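PDB 5VEG: flavodoxin from Lactobacillus reuteri, which binds flavin mononucleotide and probably serves as a low-potential electron donor to redox enzymes, in association with a bacterial microcompartment for 1,2-propanediol use. Local coordinates for residues E45-I50 against V151-E156; D102-T107 against D133-A138; G115-G120 against N166-G171. All blocks are in the same frame, centred on the assembly; numbering follows the deposited sequence.

Contact 1 (E45-I50 against V151-E156); sequences EEVANI and VKIDLE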
loop_
_atom_site.group_PDB
_atom_site.type_symbol
_atom_site.label_atom_id
_atom_site.label_comp_id
_atom_site.label_asym_id
_atom_site.label_seq_id
_atom_site.Cartn_x
_atom_site.Cartn_y
_atom_site.Cartn_z
ATOM N N GLU A 45 -1.279 9.728 2.484
ATOM C CA GLU A 45 0.136 10.075 2.450
ATOM C C GLU A 45 0.743 9.970 3.840
ATOM O O GLU A 45 1.884 9.519 3.999
ATOM C CB GLU A 45 0.324 11.480 1.880
ATOM C CG GLU A 45 1.753 11.950 1.956
ATOM C CD GLU A 45 1.974 13.303 1.315
ATOM O OE1 GLU A 45 1.036 13.838 0.676
ATOM O OE2 GLU A 45 3.111 13.814 1.443
ATOM N N GLU A 46 -0.017 10.375 4.862
ATOM C CA GLU A 46 0.398 10.131 6.241
ATOM C C GLU A 46 0.617 8.642 6.493
ATOM O O GLU A 46 1.631 8.249 7.085
ATOM C CB GLU A 46 -0.653 10.702 7.204
ATOM C CG GLU A 46 -0.211 10.846 8.636
ATOM C CD GLU A 46 -1.243 11.606 9.483
ATOM O OE1 GLU A 46 -2.184 12.201 8.904
ATOM O OE2 GLU A 46 -1.110 11.615 10.725
ATOM N N VAL A 47 -0.309 7.794 6.032
ATOM C CA VAL A 47 -0.154 6.346 6.210
ATOM C C VAL A 47 1.115 5.862 5.515
ATOM O O VAL A 47 1.911 5.109 6.087
ATOM C CB VAL A 47 -1.391 5.598 5.688
ATOM C CG1 VAL A 47 -1.134 4.062 5.640
ATOM C CG2 VAL A 47 -2.646 5.946 6.537
ATOM N N ALA A 48 1.309 6.281 4.263
ATOM C CA ALA A 48 2.529 5.917 3.543
ATOM C C ALA A 48 3.780 6.393 4.289
ATOM O O ALA A 48 4.765 5.652 4.397
ATOM C CB ALA A 48 2.475 6.490 2.125
ATOM N N ASN A 49 3.753 7.622 4.818
ATOM C CA ASN A 49 4.889 8.136 5.586
ATOM C C ASN A 49 5.212 7.241 6.775
ATOM O O ASN A 49 6.383 6.959 7.053
ATOM C CB ASN A 49 4.604 9.557 6.086
ATOM C CG ASN A 49 4.604 10.610 4.984
ATOM O OD1 ASN A 49 4.999 10.361 3.839
ATOM N ND2 ASN A 49 4.156 11.810 5.338
ATOM N N ILE A 50 4.186 6.809 7.513
ATOM C CA ILE A 50 4.422 5.943 8.663
ATOM C C ILE A 50 5.032 4.621 8.220
ATOM O O ILE A 50 5.926 4.086 8.882
ATOM C CB ILE A 50 3.113 5.728 9.447
ATOM C CG1 ILE A 50 2.631 7.067 10.029
ATOM C CG2 ILE A 50 3.304 4.672 10.532
ATOM C CD1 ILE A 50 1.140 7.086 10.463
ATOM N N VAL A 151 -4.067 -3.422 6.036
ATOM C CA VAL A 151 -4.368 -2.535 7.159
ATOM C C VAL A 151 -5.390 -1.491 6.712
ATOM O O VAL A 151 -5.144 -0.720 5.776
ATOM C CB VAL A 151 -3.106 -1.873 7.732
ATOM C CG1 VAL A 151 -3.479 -0.904 8.834
ATOM C CG2 VAL A 151 -2.165 -2.937 8.285
ATOM N N LYS A 152 -6.517 -1.441 7.415
ATOM C CA LYS A 152 -7.635 -0.562 7.095
ATOM C C LYS A 152 -7.798 0.434 8.234
ATOM O O LYS A 152 -8.153 0.055 9.355
ATOM C CB LYS A 152 -8.914 -1.364 6.879
ATOM C CG LYS A 152 -8.950 -2.135 5.567
ATOM C CD LYS A 152 -10.364 -2.652 5.333
ATOM C CE LYS A 152 -10.569 -3.157 3.919
ATOM N NZ LYS A 152 -12.024 -3.361 3.641
ATOM N N ILE A 153 -7.543 1.699 7.948
ATOM C CA ILE A 153 -7.520 2.741 8.962
ATOM C C ILE A 153 -8.749 3.623 8.794
ATOM O O ILE A 153 -9.187 3.897 7.666
ATOM C CB ILE A 153 -6.212 3.547 8.860
ATOM C CG1 ILE A 153 -5.057 2.690 9.387
ATOM C CG2 ILE A 153 -6.309 4.875 9.620
ATOM C CD1 ILE A 153 -3.713 3.028 8.776
ATOM N N ASP A 154 -9.313 4.058 9.918
ATOM C CA ASP A 154 -10.437 4.993 9.910
ATOM C C ASP A 154 -9.893 6.416 10.030
ATOM O O ASP A 154 -9.424 6.822 11.100
ATOM C CB ASP A 154 -11.412 4.662 11.039
ATOM C CG ASP A 154 -12.648 5.560 11.032
ATOM O OD1 ASP A 154 -13.350 5.641 10.006
ATOM O OD2 ASP A 154 -12.927 6.186 12.066
ATOM N N LEU A 155 -9.942 7.162 8.927
ATOM C CA LEU A 155 -9.608 8.592 8.881
ATOM C C LEU A 155 -8.138 8.753 9.249
ATOM O O LEU A 155 -7.272 8.110 8.623
ATOM C CB LEU A 155 -10.593 9.380 9.764
ATOM C CG LEU A 155 -12.065 9.398 9.371
ATOM C CD1 LEU A 155 -12.819 10.417 10.229
ATOM C CD2 LEU A 155 -12.259 9.703 7.887
ATOM N N GLU A 156 -7.796 9.597 10.235
ATOM C CA GLU A 156 -6.401 9.871 10.520
ATOM C C GLU A 156 -5.794 8.728 11.322
ATOM O O GLU A 156 -6.463 8.148 12.181
ATOM C CB GLU A 156 -6.252 11.178 11.290
ATOM C CG GLU A 156 -5.500 12.227 10.498
ATOM C CD GLU A 156 -5.177 13.460 11.307
ATOM O OE1 GLU A 156 -4.210 13.408 12.100
ATOM O OE2 GLU A 156 -5.879 14.482 11.133
#

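Contact 2 (D102-T107 against D133-A138); sequences DDLQST and DHFDDA. With CD (cadmium ion), chain E.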
loop_
_atom_site.group_PDB
_atom_site.type_symbol
_atom_site.label_atom_id
_atom_site.label_comp_id
_atom_site.label_asym_id
_atom_site.label_seq_id
_atom_site.Cartn_x
_atom_site.Cartn_y
_atom_site.Cartn_z
ATOM N N ASP A 102 -4.437 -1.172 -13.003
ATOM C CA ASP A 102 -4.540 -2.089 -14.136
ATOM C C ASP A 102 -3.171 -2.632 -14.543
ATOM O O ASP A 102 -3.008 -3.844 -14.754
ATOM C CB ASP A 102 -5.226 -1.379 -15.307
ATOM C CG ASP A 102 -5.393 -2.275 -16.530
ATOM O OD1 ASP A 102 -6.003 -3.360 -16.412
ATOM O OD2 ASP A 102 -4.916 -1.886 -17.618
ATOM N N ASP A 103 -2.161 -1.760 -14.625
ATOM C CA ASP A 103 -0.821 -2.223 -14.984
ATOM C C ASP A 103 -0.270 -3.217 -13.971
ATOM O O ASP A 103 0.477 -4.130 -14.338
ATOM C CB ASP A 103 0.133 -1.042 -15.103
ATOM C CG ASP A 103 -0.189 -0.147 -16.275
ATOM O OD1 ASP A 103 -1.087 -0.471 -17.090
ATOM O OD2 ASP A 103 0.477 0.889 -16.364
ATOM N N LEU A 104 -0.614 -3.044 -12.695
ATOM C CA LEU A 104 -0.142 -3.950 -11.654
ATOM C C LEU A 104 -0.558 -5.387 -11.945
ATOM O O LEU A 104 0.267 -6.312 -11.897
ATOM C CB LEU A 104 -0.696 -3.495 -10.306
ATOM C CG LEU A 104 0.029 -3.789 -9.005
ATOM C CD1 LEU A 104 1.452 -3.254 -9.059
ATOM C CD2 LEU A 104 -0.777 -3.135 -7.855
ATOM N N GLN A 105 -1.835 -5.587 -12.275
ATOM C CA GLN A 105 -2.359 -6.920 -12.561
ATOM C C GLN A 105 -1.799 -7.529 -13.832
ATOM O O GLN A 105 -1.873 -8.749 -13.997
ATOM C CB GLN A 105 -3.873 -6.888 -12.692
ATOM C CG GLN A 105 -4.556 -5.961 -11.763
ATOM C CD GLN A 105 -5.994 -5.726 -12.164
ATOM O OE1 GLN A 105 -6.501 -4.612 -12.052
ATOM N NE2 GLN A 105 -6.658 -6.771 -12.636
ATOM N N SER A 106 -1.276 -6.722 -14.746
ATOM C CA SER A 106 -0.703 -7.242 -15.974
ATOM C C SER A 106 0.768 -7.593 -15.829
ATOM O O SER A 106 1.360 -8.108 -16.783
ATOM C CB SER A 106 -0.881 -6.226 -17.116
ATOM O OG SER A 106 -2.203 -5.708 -17.140
ATOM N N THR A 107 1.370 -7.340 -14.669
ATOM C CA THR A 107 2.794 -7.548 -14.466
ATOM C C THR A 107 3.038 -8.826 -13.672
ATOM O O THR A 107 2.293 -9.140 -12.741
ATOM C CB THR A 107 3.403 -6.344 -13.745
ATOM O OG1 THR A 107 3.010 -5.145 -14.423
ATOM C CG2 THR A 107 4.914 -6.419 -13.744
ATOM N N ASP A 133 -8.873 -3.550 -0.584
ATOM C CA ASP A 133 -9.222 -4.886 -1.056
ATOM C C ASP A 133 -8.917 -5.051 -2.536
ATOM O O ASP A 133 -8.447 -6.114 -2.963
ATOM C CB ASP A 133 -10.702 -5.174 -0.809
ATOM C CG ASP A 133 -11.067 -5.138 0.656
ATOM O OD1 ASP A 133 -10.271 -5.661 1.463
ATOM O OD2 ASP A 133 -12.144 -4.588 0.996
ATOM N N HIS A 134 -9.180 -4.015 -3.342
ATOM C CA HIS A 134 -8.881 -4.109 -4.772
ATOM C C HIS A 134 -7.383 -4.255 -5.022
ATOM O O HIS A 134 -6.962 -5.075 -5.846
ATOM C CB HIS A 134 -9.428 -2.890 -5.514
ATOM C CG HIS A 134 -10.907 -2.941 -5.705
ATOM N ND1 HIS A 134 -11.737 -1.886 -5.387
ATOM C CD2 HIS A 134 -11.710 -3.935 -6.150
ATOM C CE1 HIS A 134 -12.985 -2.222 -5.653
ATOM N NE2 HIS A 134 -12.993 -3.457 -6.124
ATOM N N PHE A 135 -6.558 -3.453 -4.343
ATOM C CA PHE A 135 -5.123 -3.547 -4.602
ATOM C C PHE A 135 -4.544 -4.850 -4.079
ATOM O O PHE A 135 -3.624 -5.409 -4.693
ATOM C CB PHE A 135 -4.378 -2.350 -4.016
ATOM C CG PHE A 135 -4.295 -1.189 -4.967
ATOM C CD1 PHE A 135 -3.337 -1.173 -5.984
ATOM C CD2 PHE A 135 -5.194 -0.138 -4.879
ATOM C CE1 PHE A 135 -3.264 -0.120 -6.870
ATOM C CE2 PHE A 135 -5.133 0.928 -5.767
ATOM C CZ PHE A 135 -4.166 0.939 -6.765
ATOM N N ASP A 136 -5.069 -5.349 -2.958
ATOM C CA ASP A 136 -4.624 -6.646 -2.465
ATOM C C ASP A 136 -4.949 -7.746 -3.470
ATOM O O ASP A 136 -4.104 -8.606 -3.766
ATOM C CB ASP A 136 -5.258 -6.949 -1.108
ATOM C CG ASP A 136 -4.524 -8.053 -0.371
ATOM O OD1 ASP A 136 -4.645 -9.209 -0.798
ATOM O OD2 ASP A 136 -3.807 -7.760 0.609
ATOM N N ASP A 137 -6.166 -7.726 -4.015
ATOM C CA ASP A 137 -6.502 -8.648 -5.098
ATOM C C ASP A 137 -5.593 -8.448 -6.312
ATOM O O ASP A 137 -5.166 -9.423 -6.937
ATOM C CB ASP A 137 -7.970 -8.476 -5.496
ATOM C CG ASP A 137 -8.928 -9.106 -4.487
ATOM O OD1 ASP A 137 -8.478 -9.895 -3.628
ATOM O OD2 ASP A 137 -10.135 -8.817 -4.563
ATOM N N ALA A 138 -5.292 -7.201 -6.682
ATOM C CA ALA A 138 -4.454 -7.002 -7.862
ATOM C C ALA A 138 -3.070 -7.609 -7.661
ATOM O O ALA A 138 -2.507 -8.225 -8.581
ATOM C CB ALA A 138 -4.333 -5.520 -8.204
HETATM CD CD CD E . -0.112 2.429 -18.118
HETATM O O HOH W 1 2.180 3.369 -17.498
#

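Contact 3 (G115-G120 against N166-G171); sequences GVAGSG and NKFAEG. With FMN (flavin mononucleotide), chain D.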
loop_
_atom_site.group_PDB
_atom_site.type_symbol
_atom_site.label_atom_id
_atom_site.label_comp_id
_atom_site.label_asym_id
_atom_site.label_seq_id
_atom_site.Cartn_x
_atom_site.Cartn_y
_atom_site.Cartn_z
ATOM N N GLY A 115 2.195 -5.420 0.424
ATOM C CA GLY A 115 1.236 -5.122 1.477
ATOM C C GLY A 115 0.398 -3.955 1.020
ATOM O O GLY A 115 0.849 -3.120 0.231
ATOM N N VAL A 116 -0.845 -3.908 1.479
ATOM C CA VAL A 116 -1.740 -2.823 1.097
ATOM C C VAL A 116 -2.341 -2.223 2.361
ATOM O O VAL A 116 -2.664 -2.941 3.316
ATOM C CB VAL A 116 -2.840 -3.297 0.113
ATOM C CG1 VAL A 116 -3.725 -2.130 -0.265
ATOM C CG2 VAL A 116 -2.228 -3.862 -1.175
ATOM N N ALA A 117 -2.450 -0.895 2.383
ATOM C CA ALA A 117 -3.020 -0.204 3.528
ATOM C C ALA A 117 -3.856 0.962 3.019
ATOM O O ALA A 117 -3.716 1.393 1.872
ATOM C CB ALA A 117 -1.916 0.263 4.502
ATOM N N GLY A 118 -4.745 1.472 3.868
ATOM C CA GLY A 118 -5.568 2.584 3.447
ATOM C C GLY A 118 -6.214 3.286 4.619
ATOM O O GLY A 118 -6.497 2.674 5.652
ATOM N N SER A 119 -6.419 4.582 4.454
ATOM C CA SER A 119 -7.276 5.343 5.352
ATOM C C SER A 119 -8.591 5.594 4.628
ATOM O O SER A 119 -8.596 5.996 3.459
ATOM C CB SER A 119 -6.628 6.671 5.758
ATOM O OG SER A 119 -7.614 7.586 6.223
ATOM N N GLY A 120 -9.696 5.309 5.306
ATOM C CA GLY A 120 -11.000 5.538 4.745
ATOM C C GLY A 120 -11.925 5.948 5.878
ATOM O O GLY A 120 -11.474 6.427 6.920
ATOM N N ASN A 166 3.313 -0.586 12.065
ATOM C CA ASN A 166 4.644 -1.099 12.369
ATOM C C ASN A 166 4.700 -2.613 12.235
ATOM O O ASN A 166 5.665 -3.154 11.686
ATOM C CB ASN A 166 5.060 -0.677 13.776
ATOM C CG ASN A 166 5.855 0.593 13.777
ATOM O OD1 ASN A 166 5.300 1.687 13.911
ATOM N ND2 ASN A 166 7.172 0.466 13.613
ATOM N N LYS A 167 3.696 -3.323 12.756
ATOM C CA LYS A 167 3.650 -4.768 12.546
ATOM C C LYS A 167 3.546 -5.101 11.062
ATOM O O LYS A 167 4.189 -6.044 10.581
ATOM C CB LYS A 167 2.484 -5.376 13.327
ATOM C CG LYS A 167 2.675 -5.287 14.844
ATOM C CD LYS A 167 1.393 -5.581 15.631
ATOM C CE LYS A 167 1.689 -5.797 17.122
ATOM N NZ LYS A 167 0.457 -5.921 17.952
ATOM N N PHE A 168 2.713 -4.351 10.333
ATOM C CA PHE A 168 2.657 -4.420 8.877
ATOM C C PHE A 168 4.061 -4.382 8.273
ATOM O O PHE A 168 4.465 -5.309 7.564
ATOM C CB PHE A 168 1.784 -3.261 8.391
ATOM C CG PHE A 168 1.619 -3.148 6.897
ATOM C CD1 PHE A 168 0.745 -3.983 6.207
ATOM C CD2 PHE A 168 2.251 -2.126 6.207
ATOM C CE1 PHE A 168 0.557 -3.843 4.849
ATOM C CE2 PHE A 168 2.069 -1.965 4.832
ATOM C CZ PHE A 168 1.215 -2.817 4.152
ATOM N N ALA A 169 4.842 -3.343 8.598
ATOM C CA ALA A 169 6.204 -3.226 8.069
ATOM C C ALA A 169 7.093 -4.388 8.503
ATOM O O ALA A 169 7.878 -4.909 7.700
ATOM C CB ALA A 169 6.828 -1.905 8.509
ATOM N N GLU A 170 7.015 -4.783 9.782
ATOM C CA GLU A 170 7.794 -5.920 10.260
ATOM C C GLU A 170 7.455 -7.183 9.481
ATOM O O GLU A 170 8.346 -7.970 9.138
ATOM C CB GLU A 170 7.544 -6.139 11.755
ATOM C CG GLU A 170 7.991 -4.995 12.659
ATOM C CD GLU A 170 7.499 -5.166 14.089
ATOM O OE1 GLU A 170 7.262 -4.145 14.777
ATOM O OE2 GLU A 170 7.340 -6.331 14.517
ATOM N N GLY A 171 6.165 -7.392 9.196
ATOM C CA GLY A 171 5.757 -8.552 8.422
ATOM C C GLY A 171 6.352 -8.566 7.025
ATOM O O GLY A 171 6.801 -9.611 6.542
HETATM N N1 FMN D . -14.083 6.073 2.605
HETATM C C2 FMN D . -14.305 4.717 2.479
HETATM O O2 FMN D . -13.660 3.932 3.168
HETATM N N3 FMN D . -15.255 4.244 1.598
HETATM C C4 FMN D . -15.996 5.120 0.832
HETATM O O4 FMN D . -16.828 4.669 0.053
HETATM C C4A FMN D . -15.786 6.495 0.952
HETATM N N5 FMN D . -16.514 7.397 0.195
HETATM C C5A FMN D . -16.267 8.756 0.344
HETATM C C6 FMN D . -16.988 9.695 -0.402
HETATM C C7 FMN D . -16.737 11.063 -0.248
HETATM C C7M FMN D . -17.510 12.079 -1.044
HETATM C C8 FMN D . -15.777 11.498 0.659
HETATM C C8M FMN D . -15.514 12.969 0.827
HETATM C C9 FMN D . -15.059 10.572 1.410
HETATM C C9A FMN D . -15.300 9.209 1.238
HETATM N N10 FMN D . -14.571 8.307 1.980
HETATM C C10 FMN D . -14.823 6.959 1.848
HETATM C "C1'" FMN D . -13.580 8.813 2.986
HETATM C "C2'" FMN D . -12.126 8.951 2.555
HETATM O "O2'" FMN D . -11.682 7.711 2.070
HETATM C "C3'" FMN D . -11.383 9.266 3.841
HETATM O "O3'" FMN D . -11.709 10.556 4.323
HETATM C "C4'" FMN D . -9.879 9.169 3.687
HETATM O "O4'" FMN D . -9.296 9.377 4.949
HETATM C "C5'" FMN D . -9.366 10.249 2.750
HETATM O "O5'" FMN D . -8.002 9.964 2.521
HETATM P P FMN D . -7.011 11.093 1.939
HETATM O O1P FMN D . -6.903 12.195 2.970
HETATM O O2P FMN D . -5.659 10.428 1.754
HETATM O O3P FMN D . -7.563 11.669 0.669
#

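Contact 1 (E45-I50 against V151-E156)
Val47 on helix 43-56 and Ile153 on strand 145-154 meet end on, methyl against methyl. From CB, Ile153 sends CG1 anti to its own carbonyl carbon (chi1 -73°), and the chain runs on extended to CD1, the one atom of the residue that meets the helix segment. CD1 lodges at the fork of the valine, 3.8 Å from Val47 CG2 and 4.2 Å from Val47 CG1. The same valine also packs on Ala117 and Ser119 of strand 113-120, while Ile153 rests on Leu165 of helix 159-176, so this apolar pair is buried. In the flavodoxin fold, a five-stranded parallel sheet of order 2-1-3-4-5 with helices on both faces, the pair joins the first helix to the edge strand 145-154. Just past the strand end, the contact turns polar and partly open. Glu46, with CG anti to the backbone N (chi1 -165°) and the chain extended beyond it, brings its carboxylate to the side chain of Glu156, with Glu46 OE1 3.7 Å from Glu156 CG. Glu46 OE2 and Glu156 OE1 are 3.8 Å apart, and the two carboxylate planes are turned 50° against each other. Two like charges this close would probably repel, although Glu156 is exposed, where solvent may screen them. Leu155, between Ile153 and Glu156, touches the flavin mononucleotide, and Leu155 O accepts a hydrogen bond from Ser119 OG.

Contact 2 (D102-T107 against D133-A138)
Leu104 points one methyl at the rim of the Phe135 ring. Leu104 CD2 lies in the ring plane, with Leu104 CD2 to Phe135 CD1 at 3.7 Å and Leu104 CD2 to Phe135 CE1 at 4.0 Å. The leucine side chain runs roughly perpendicular to that of the phenylalanine. In Leu104, CG is anti to the backbone N (chi1 -153°), and CD2 continues the chain roughly anti to CA, toward helix 130-141; the same methyl, Leu104 CD2, lies 4.3 Å from Ala138 CB. Beside it, Gln105 lays the aliphatic part of its side chain on the alanine, Gln105 CG coming to 3.6 Å from Ala138 CB where the backbones are nearest. Helices 98-105 and 130-141 pack here on one face of the parallel sheet of the flavodoxin fold, a doubly wound alpha/beta sandwich, and strand 113-120 links them in the chain. Tyr101 adds an edge-to-face stack with Phe135 and also touches Ala138, widening this apolar seam. Asp103 turns elsewhere: its OD2 binds the cadmium ion at 2.4 Å, together with Asp99 and a water at 2.5 Å. Thr107 OG1 donates to Asp103 O over 2.7 Å, holding the turn that follows, with the donor tilted 31° from the carbonyl plane.

Contact 3 (G115-G120 against N166-G171)
Strand 115-120 and helix 166-171 run nearly antiparallel, at 166°, with their axes 9.9 Å apart at closest approach. Phe168 bridges the gap. With CG anti to the backbone N (chi1 179°), the ring extends from the helix and meets the strand edge-on: Gly115 C and Val116 N lie in the ring plane, 3.4 and 3.5 Å respectively from Phe168 CZ. Phe168 CE1 is also 3.7 Å from Gly115 CA. Gly115 has no side chain here, and the ring edge rests directly on the strand backbone. Ala117 CB, 4.4 Å from Phe168 CZ, adds a looser apolar touch. At the far end of the strand the chemistry changes to cofactor binding: Ser119 OG accepts a 2.8 Å hydrogen bond from FMN O4', and Gly120 CA lies 3.5 Å from FMN O2. Phe168 also packs on Ala148 and Val151 of the neighbouring strand 145-154, while Val116, pointing away from the helix, meets Val132, Phe135 and Phe139 of helix 130-141 on the other face of the sheet.

How the contacts relate
Contact 3 lies nearest the middle of the chain and is wholly buried; contact 2 is buried too, whereas contact 1 runs from an apolar pair out to an exposed acidic one. Contacts 1 and 3 are close, about 8 Å between centres, because strands 145-154 and 113-120 are neighbours in the sheet, and both reach the flavin pocket. Contact 2 lies on the other side of the chain's centre and joins helix to helix; Asp103 at its outer side binds a cadmium ion. The helices of contacts 2 and 3 lie on opposite faces of the sheet, with strand 113-120 between them. Contact 2 meets contact 1 through a salt bridge from Lys152 NZ to Asp133 OD2.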